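Local atomic coordinates of aminoglycoside 6-adenylyltransferase (Bacillus subtilis, PDB entry 2PBE), a protein that confers resistance to streptomycin by transferring the adenylyl group of ATP, or the guanylyl group of GTP, to the drug's O-6 position. Residues P190-I200 / M210-L221. Residues are numbered along the deposited sequence; the frame is centred on the assembly and turned at random.
Sequences PNLLRMMAWHI and MGKNYKFMKRYL
Pro190 to Ile200 form part of helix 177-204, and residues 210-221 run alongside as a loop. Pro190 CA lies 8.3 Å from Tyr214 CA, and Ile200 CA 7.4 Å from Tyr220 CA. The loop makes a type I beta turn from Tyr214 to Met217, then a short 3-10 segment at 217-218. No hydrogen bond joins the two segments. The side chains that meet are mostly apolar, and most are buried.

Leu193 points toward the loop and meets three of its side chains. Leu193 CD1 comes obliquely to the Tyr214 ring, 3.8 Å from Tyr214 CG. The methyl CE of Met210 ends at Leu193 CB. Leu193 and Met217 run past each other in opposite directions, with Leu193 CD2 4.1 Å from Met217 CE. Met210 and Met217 are selenomethionines. Met217 bends at chi2 and chi3 (-50° and -87°), which brings its CE to 3.7 Å from Ala197 CB.

The loop follows strand 207-209 and leads into helix 223-230. The contact thus packs the connection leaving the mixed sheet of this nucleotidyltransferase against a helix of the helical C-terminal part.

At one end, the phenol end of Tyr214 reaches the Pro190 ring, with Tyr214 CZ 3.7 Å from Pro190 CB. Tyr144 meets the Tyr214 ring edge-to-face. At the other end, Ile200 CD1 lies against the backbone O of Tyr220, while Ile200 CG1 is 4.2 Å from Leu221 CD1. Tyr220 starts toward the helix, but its ring turns aside and stacks with Phe208.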
ATOM      1  N   PRO A 190      -2.598  -1.333  12.505  1.00 26.76           N
ATOM      2  CA  PRO A 190      -3.011  -1.092  11.117  1.00 26.30           C
ATOM      3  C   PRO A 190      -3.431   0.356  10.848  1.00 26.33           C
ATOM      4  O   PRO A 190      -3.302   0.843   9.720  1.00 27.42           O
ATOM      5  CB  PRO A 190      -4.147  -2.099  10.914  1.00 25.41           C
ATOM      6  CG  PRO A 190      -3.686  -3.261  11.746  1.00 25.55           C
ATOM      7  CD  PRO A 190      -3.209  -2.581  13.014  1.00 25.35           C
ATOM      8  N   ASN A 191      -3.922   1.052  11.868  1.00 26.63           N
ATOM      9  CA  ASN A 191      -4.314   2.446  11.650  1.00 27.41           C
ATOM     10  C   ASN A 191      -3.075   3.344  11.667  1.00 26.72           C
ATOM     11  O   ASN A 191      -3.025   4.346  10.973  1.00 26.12           O
ATOM     12  CB  ASN A 191      -5.352   2.909  12.675  1.00 27.32           C
ATOM     13  CG  ASN A 191      -6.776   2.568  12.245  1.00 27.70           C
ATOM     14  OD1 ASN A 191      -7.316   1.520  12.593  1.00 26.78           O
ATOM     15  ND2 ASN A 191      -7.380   3.447  11.461  1.00 28.46           N
ATOM     16  N   LEU A 192      -2.067   2.968  12.442  1.00 26.85           N
ATOM     17  CA  LEU A 192      -0.825   3.722  12.473  1.00 27.83           C
ATOM     18  C   LEU A 192      -0.264   3.670  11.042  1.00 30.04           C
ATOM     19  O   LEU A 192       0.213   4.675  10.505  1.00 30.41           O
ATOM     20  CB  LEU A 192       0.158   3.073  13.449  1.00 25.48           C
ATOM     21  CG  LEU A 192       1.638   3.431  13.280  1.00 25.41           C
ATOM     22  CD1 LEU A 192       1.841   4.951  13.432  1.00 24.91           C
ATOM     23  CD2 LEU A 192       2.464   2.675  14.321  1.00 25.11           C
ATOM     24  N   LEU A 193      -0.360   2.491  10.430  1.00 30.25           N
ATOM     25  CA  LEU A 193       0.108   2.285   9.069  1.00 30.83           C
ATOM     26  C   LEU A 193      -0.628   3.143   8.054  1.00 31.50           C
ATOM     27  O   LEU A 193      -0.019   3.666   7.120  1.00 30.26           O
ATOM     28  CB  LEU A 193      -0.051   0.826   8.685  1.00 31.97           C
ATOM     29  CG  LEU A 193       1.053  -0.171   8.990  1.00 32.62           C
ATOM     30  CD1 LEU A 193       0.663  -1.487   8.361  1.00 33.83           C
ATOM     31  CD2 LEU A 193       2.376   0.306   8.411  1.00 32.55           C
ATOM     32  N   ARG A 194      -1.945   3.265   8.217  1.00 33.80           N
ATOM     33  CA  ARG A 194      -2.752   4.080   7.313  1.00 35.07           C
ATOM     34  C   ARG A 194      -2.294   5.505   7.458  1.00 35.06           C
ATOM     35  O   ARG A 194      -2.133   6.207   6.470  1.00 35.45           O
ATOM     36  CB  ARG A 194      -4.235   4.006   7.677  1.00 36.50           C
ATOM     37  CG  ARG A 194      -5.141   4.791   6.745  1.00 37.67           C
ATOM     38  CD  ARG A 194      -6.586   4.650   7.157  1.00 40.92           C
ATOM     39  NE  ARG A 194      -7.019   3.251   7.215  1.00 43.11           N
ATOM     40  CZ  ARG A 194      -7.408   2.557   6.152  1.00 46.03           C
ATOM     41  NH1 ARG A 194      -7.431   3.124   4.935  1.00 41.85           N
ATOM     42  NH2 ARG A 194      -7.767   1.291   6.312  1.00 48.55           N
HETATM   43  N   MSE A 195      -2.095   5.927   8.701  1.00 35.77           N
HETATM   44  CA  MSE A 195      -1.636   7.284   8.992  1.00 37.36           C
HETATM   45  C   MSE A 195      -0.287   7.530   8.317  1.00 36.71           C
HETATM   46  O   MSE A 195      -0.039   8.611   7.769  1.00 36.16           O
HETATM   47  CB  MSE A 195      -1.500   7.484  10.512  1.00 39.01           C
HETATM   48  CG  MSE A 195      -1.293   8.937  10.927  1.00 41.77           C
HETATM   49 SE   MSE A 195      -2.604  10.168  10.142  1.00 49.23          SE
HETATM   50  CE  MSE A 195      -4.166   9.776  11.278  1.00 44.37           C
HETATM   51  N   MSE A 196       0.584   6.526   8.364  1.00 35.40           N
HETATM   52  CA  MSE A 196       1.890   6.653   7.751  1.00 35.29           C
HETATM   53  C   MSE A 196       1.750   6.663   6.230  1.00 33.81           C
HETATM   54  O   MSE A 196       2.461   7.390   5.535  1.00 31.72           O
HETATM   55  CB  MSE A 196       2.785   5.501   8.201  1.00 38.49           C
HETATM   56  CG  MSE A 196       3.138   5.568   9.676  1.00 43.00           C
HETATM   57 SE   MSE A 196       4.149   4.046  10.386  1.00 53.22          SE
HETATM   58  CE  MSE A 196       5.978   4.583  10.034  1.00 48.97           C
ATOM     59  N   ALA A 197       0.819   5.867   5.719  1.00 32.97           N
ATOM     60  CA  ALA A 197       0.595   5.809   4.284  1.00 33.18           C
ATOM     61  C   ALA A 197       0.054   7.148   3.800  1.00 33.60           C
ATOM     62  O   ALA A 197       0.455   7.635   2.738  1.00 35.66           O
ATOM     63  CB  ALA A 197      -0.374   4.690   3.943  1.00 31.73           C
ATOM     64  N   TRP A 198      -0.839   7.745   4.590  1.00 32.89           N
ATOM     65  CA  TRP A 198      -1.422   9.038   4.227  1.00 32.56           C
ATOM     66  C   TRP A 198      -0.331  10.104   4.191  1.00 32.39           C
ATOM     67  O   TRP A 198      -0.405  11.076   3.429  1.00 32.86           O
ATOM     68  CB  TRP A 198      -2.501   9.457   5.225  1.00 33.39           C
ATOM     69  CG  TRP A 198      -3.867   8.788   5.052  1.00 35.45           C
ATOM     70  CD1 TRP A 198      -4.313   8.107   3.950  1.00 35.68           C
ATOM     71  CD2 TRP A 198      -4.974   8.837   5.964  1.00 35.72           C
ATOM     72  NE1 TRP A 198      -5.626   7.735   4.111  1.00 36.27           N
ATOM     73  CE2 TRP A 198      -6.066   8.166   5.332  1.00 35.92           C
ATOM     74  CE3 TRP A 198      -5.163   9.388   7.257  1.00 34.64           C
ATOM     75  CZ2 TRP A 198      -7.343   8.024   5.948  1.00 35.37           C
ATOM     76  CZ3 TRP A 198      -6.438   9.256   7.879  1.00 33.49           C
ATOM     77  CH2 TRP A 198      -7.511   8.571   7.211  1.00 35.97           C
ATOM     78  N   HIS A 199       0.678   9.929   5.035  1.00 31.73           N
ATOM     79  CA  HIS A 199       1.789  10.865   5.060  1.00 31.94           C
ATOM     80  C   HIS A 199       2.591  10.710   3.755  1.00 32.46           C
ATOM     81  O   HIS A 199       2.944  11.696   3.122  1.00 32.56           O
ATOM     82  CB  HIS A 199       2.680  10.573   6.269  1.00 31.83           C
ATOM     83  CG  HIS A 199       3.880  11.457   6.359  1.00 33.91           C
ATOM     84  ND1 HIS A 199       3.783  12.826   6.466  1.00 35.05           N
ATOM     85  CD2 HIS A 199       5.203  11.167   6.329  1.00 34.04           C
ATOM     86  CE1 HIS A 199       5.001  13.345   6.495  1.00 34.90           C
ATOM     87  NE2 HIS A 199       5.877  12.360   6.411  1.00 34.21           N
ATOM     88  N   ILE A 200       2.862   9.467   3.363  1.00 32.76           N
ATOM     89  CA  ILE A 200       3.639   9.180   2.151  1.00 33.09           C
ATOM     90  C   ILE A 200       2.840   9.748   0.967  1.00 34.00           C
ATOM     91  O   ILE A 200       3.381  10.397   0.054  1.00 32.66           O
ATOM     92  CB  ILE A 200       3.865   7.625   1.985  1.00 33.42           C
ATOM     93  CG1 ILE A 200       4.733   7.050   3.121  1.00 33.19           C
ATOM     94  CG2 ILE A 200       4.524   7.344   0.658  1.00 31.60           C
ATOM     95  CD1 ILE A 200       6.150   7.693   3.264  1.00 36.18           C
HETATM   96  N   MSE A 210      -2.303  -1.027  -0.015  1.00 38.16           N
HETATM   97  CA  MSE A 210      -1.305  -1.526   0.920  1.00 41.28           C
HETATM   98  C   MSE A 210      -1.173  -3.008   0.658  1.00 42.43           C
HETATM   99  O   MSE A 210      -0.204  -3.646   1.067  1.00 41.61           O
HETATM  100  CB  MSE A 210      -1.740  -1.250   2.356  1.00 43.84           C
HETATM  101  CG  MSE A 210      -1.841   0.240   2.687  1.00 48.28           C
HETATM  102 SE   MSE A 210      -2.503   0.648   4.498  1.00 58.61          SE
HETATM  103  CE  MSE A 210      -0.863   0.579   5.457  1.00 51.92           C
ATOM    104  N   GLY A 211      -2.148  -3.535  -0.077  1.00 43.52           N
ATOM    105  CA  GLY A 211      -2.153  -4.940  -0.423  1.00 45.97           C
ATOM    106  C   GLY A 211      -2.724  -5.821   0.665  1.00 47.45           C
ATOM    107  O   GLY A 211      -2.808  -5.401   1.823  1.00 47.29           O
ATOM    108  N   LYS A 212      -3.126  -7.036   0.291  1.00 48.50           N
ATOM    109  CA  LYS A 212      -3.677  -7.999   1.236  1.00 49.44           C
ATOM    110  C   LYS A 212      -2.689  -8.108   2.406  1.00 49.15           C
ATOM    111  O   LYS A 212      -1.539  -8.520   2.235  1.00 48.17           O
ATOM    112  CB  LYS A 212      -3.850  -9.367   0.561  1.00 51.45           C
ATOM    113  CG  LYS A 212      -4.756 -10.324   1.329  1.00 54.31           C
ATOM    114  CD  LYS A 212      -6.190  -9.811   1.345  1.00 56.30           C
ATOM    115  CE  LYS A 212      -7.009 -10.444   2.469  1.00 57.22           C
ATOM    116  NZ  LYS A 212      -8.328  -9.738   2.619  1.00 57.93           N
ATOM    117  N   ASN A 213      -3.145  -7.696   3.584  1.00 49.55           N
ATOM    118  CA  ASN A 213      -2.328  -7.700   4.804  1.00 49.91           C
ATOM    119  C   ASN A 213      -1.122  -6.773   4.747  1.00 49.22           C
ATOM    120  O   ASN A 213      -0.026  -7.122   5.210  1.00 48.88           O
ATOM    121  CB  ASN A 213      -1.869  -9.116   5.181  1.00 51.43           C
ATOM    122  CG  ASN A 213      -2.951  -9.893   5.902  1.00 53.30           C
ATOM    123  OD1 ASN A 213      -3.823 -10.499   5.274  1.00 54.42           O
ATOM    124  ND2 ASN A 213      -2.919  -9.862   7.235  1.00 53.73           N
ATOM    125  N   TYR A 214      -1.338  -5.588   4.175  1.00 48.04           N
ATOM    126  CA  TYR A 214      -0.316  -4.540   4.097  1.00 46.32           C
ATOM    127  C   TYR A 214       1.017  -5.001   3.508  1.00 45.45           C
ATOM    128  O   TYR A 214       2.071  -4.444   3.824  1.00 44.39           O
ATOM    129  CB  TYR A 214      -0.112  -3.948   5.517  1.00 45.56           C
ATOM    130  CG  TYR A 214      -1.398  -3.904   6.345  1.00 44.57           C
ATOM    131  CD1 TYR A 214      -2.410  -2.946   6.067  1.00 44.33           C
ATOM    132  CD2 TYR A 214      -1.666  -4.887   7.337  1.00 44.55           C
ATOM    133  CE1 TYR A 214      -3.669  -2.973   6.759  1.00 44.19           C
ATOM    134  CE2 TYR A 214      -2.922  -4.939   8.026  1.00 44.05           C
ATOM    135  CZ  TYR A 214      -3.921  -3.977   7.729  1.00 44.51           C
ATOM    136  OH  TYR A 214      -5.153  -4.035   8.363  1.00 44.22           O
ATOM    137  N   LYS A 215       0.966  -5.998   2.626  1.00 45.69           N
ATOM    138  CA  LYS A 215       2.169  -6.561   2.001  1.00 45.69           C
ATOM    139  C   LYS A 215       3.017  -5.593   1.166  1.00 44.03           C
ATOM    140  O   LYS A 215       4.191  -5.858   0.922  1.00 43.64           O
ATOM    141  CB  LYS A 215       1.792  -7.792   1.148  1.00 47.29           C
ATOM    142  CG  LYS A 215       0.781  -7.523   0.033  1.00 49.15           C
ATOM    143  CD  LYS A 215       0.022  -8.795  -0.346  1.00 50.32           C
ATOM    144  CE  LYS A 215       0.777  -9.673  -1.326  1.00 51.70           C
ATOM    145  NZ  LYS A 215       0.660  -9.136  -2.711  1.00 52.63           N
ATOM    146  N   PHE A 216       2.434  -4.480   0.738  1.00 43.38           N
ATOM    147  CA  PHE A 216       3.161  -3.509  -0.087  1.00 43.77           C
ATOM    148  C   PHE A 216       3.794  -2.342   0.658  1.00 44.95           C
ATOM    149  O   PHE A 216       4.492  -1.528   0.065  1.00 44.84           O
ATOM    150  CB  PHE A 216       2.246  -2.928  -1.172  1.00 41.70           C
ATOM    151  CG  PHE A 216       1.654  -3.944  -2.091  1.00 40.94           C
ATOM    152  CD1 PHE A 216       2.452  -4.953  -2.667  1.00 41.94           C
ATOM    153  CD2 PHE A 216       0.288  -3.881  -2.417  1.00 41.40           C
ATOM    154  CE1 PHE A 216       1.900  -5.903  -3.565  1.00 42.55           C
ATOM    155  CE2 PHE A 216      -0.298  -4.822  -3.319  1.00 41.48           C
ATOM    156  CZ  PHE A 216       0.513  -5.836  -3.892  1.00 42.38           C
HETATM  157  N   MSE A 217       3.562  -2.266   1.960  1.00 46.72           N
HETATM  158  CA  MSE A 217       4.082  -1.165   2.747  1.00 48.47           C
HETATM  159  C   MSE A 217       5.595  -1.001   2.827  1.00 47.85           C
HETATM  160  O   MSE A 217       6.084   0.134   2.958  1.00 47.76           O
HETATM  161  CB  MSE A 217       3.481  -1.217   4.154  1.00 52.82           C
HETATM  162  CG  MSE A 217       2.049  -0.713   4.204  1.00 58.01           C
HETATM  163 SE   MSE A 217       1.834   1.030   3.328  1.00 67.63          SE
HETATM  164  CE  MSE A 217       2.245   2.235   4.794  1.00 62.98           C
ATOM    165  N   LYS A 218       6.338  -2.104   2.750  1.00 46.26           N
ATOM    166  CA  LYS A 218       7.795  -2.023   2.802  1.00 44.53           C
ATOM    167  C   LYS A 218       8.260  -1.312   1.539  1.00 43.52           C
ATOM    168  O   LYS A 218       9.347  -0.716   1.494  1.00 44.22           O
ATOM    169  CB  LYS A 218       8.426  -3.416   2.874  1.00 42.91           C
ATOM    170  CG  LYS A 218       9.831  -3.385   3.401  1.00 41.09           C
ATOM    171  CD  LYS A 218      10.458  -4.759   3.366  1.00 42.82           C
ATOM    172  CE  LYS A 218      11.744  -4.798   4.173  1.00 43.23           C
ATOM    173  NZ  LYS A 218      12.648  -3.655   3.822  1.00 46.41           N
ATOM    174  N   ARG A 219       7.418  -1.386   0.515  1.00 43.09           N
ATOM    175  CA  ARG A 219       7.717  -0.768  -0.769  1.00 43.61           C
ATOM    176  C   ARG A 219       7.232   0.672  -0.838  1.00 41.17           C
ATOM    177  O   ARG A 219       7.047   1.211  -1.917  1.00 43.51           O
ATOM    178  CB  ARG A 219       7.058  -1.560  -1.892  1.00 47.03           C
ATOM    179  CG  ARG A 219       7.712  -1.428  -3.235  1.00 51.57           C
ATOM    180  CD  ARG A 219       8.023  -2.813  -3.717  1.00 56.34           C
ATOM    181  NE  ARG A 219       8.815  -3.553  -2.734  1.00 60.37           N
ATOM    182  CZ  ARG A 219      10.044  -3.223  -2.329  1.00 61.46           C
ATOM    183  NH1 ARG A 219      10.665  -2.154  -2.829  1.00 60.86           N
ATOM    184  NH2 ARG A 219      10.646  -3.934  -1.378  1.00 61.67           N
ATOM    185  N   TYR A 220       7.019   1.293   0.308  1.00 37.35           N
ATOM    186  CA  TYR A 220       6.560   2.667   0.325  1.00 33.63           C
ATOM    187  C   TYR A 220       7.269   3.434   1.404  1.00 32.64           C
ATOM    188  O   TYR A 220       7.531   4.618   1.259  1.00 32.12           O
ATOM    189  CB  TYR A 220       5.075   2.716   0.584  1.00 31.25           C
ATOM    190  CG  TYR A 220       4.264   2.396  -0.640  1.00 29.48           C
ATOM    191  CD1 TYR A 220       4.242   3.279  -1.753  1.00 28.68           C
ATOM    192  CD2 TYR A 220       3.529   1.187  -0.723  1.00 29.09           C
ATOM    193  CE1 TYR A 220       3.505   2.959  -2.928  1.00 28.12           C
ATOM    194  CE2 TYR A 220       2.804   0.848  -1.878  1.00 27.86           C
ATOM    195  CZ  TYR A 220       2.792   1.728  -2.981  1.00 30.24           C
ATOM    196  OH  TYR A 220       2.073   1.345  -4.102  1.00 29.74           O
ATOM    197  N   LEU A 221       7.545   2.749   2.511  1.00 32.69           N
ATOM    198  CA  LEU A 221       8.233   3.338   3.648  1.00 33.16           C
ATOM    199  C   LEU A 221       9.732   3.314   3.407  1.00 33.49           C
ATOM    200  O   LEU A 221      10.249   2.392   2.764  1.00 33.08           O
ATOM    201  CB  LEU A 221       7.937   2.530   4.910  1.00 34.51           C
ATOM    202  CG  LEU A 221       6.711   2.767   5.782  1.00 34.38           C
ATOM    203  CD1 LEU A 221       5.564   3.315   4.970  1.00 35.67           C
ATOM    204  CD2 LEU A 221       6.330   1.445   6.428  1.00 33.79           C
TER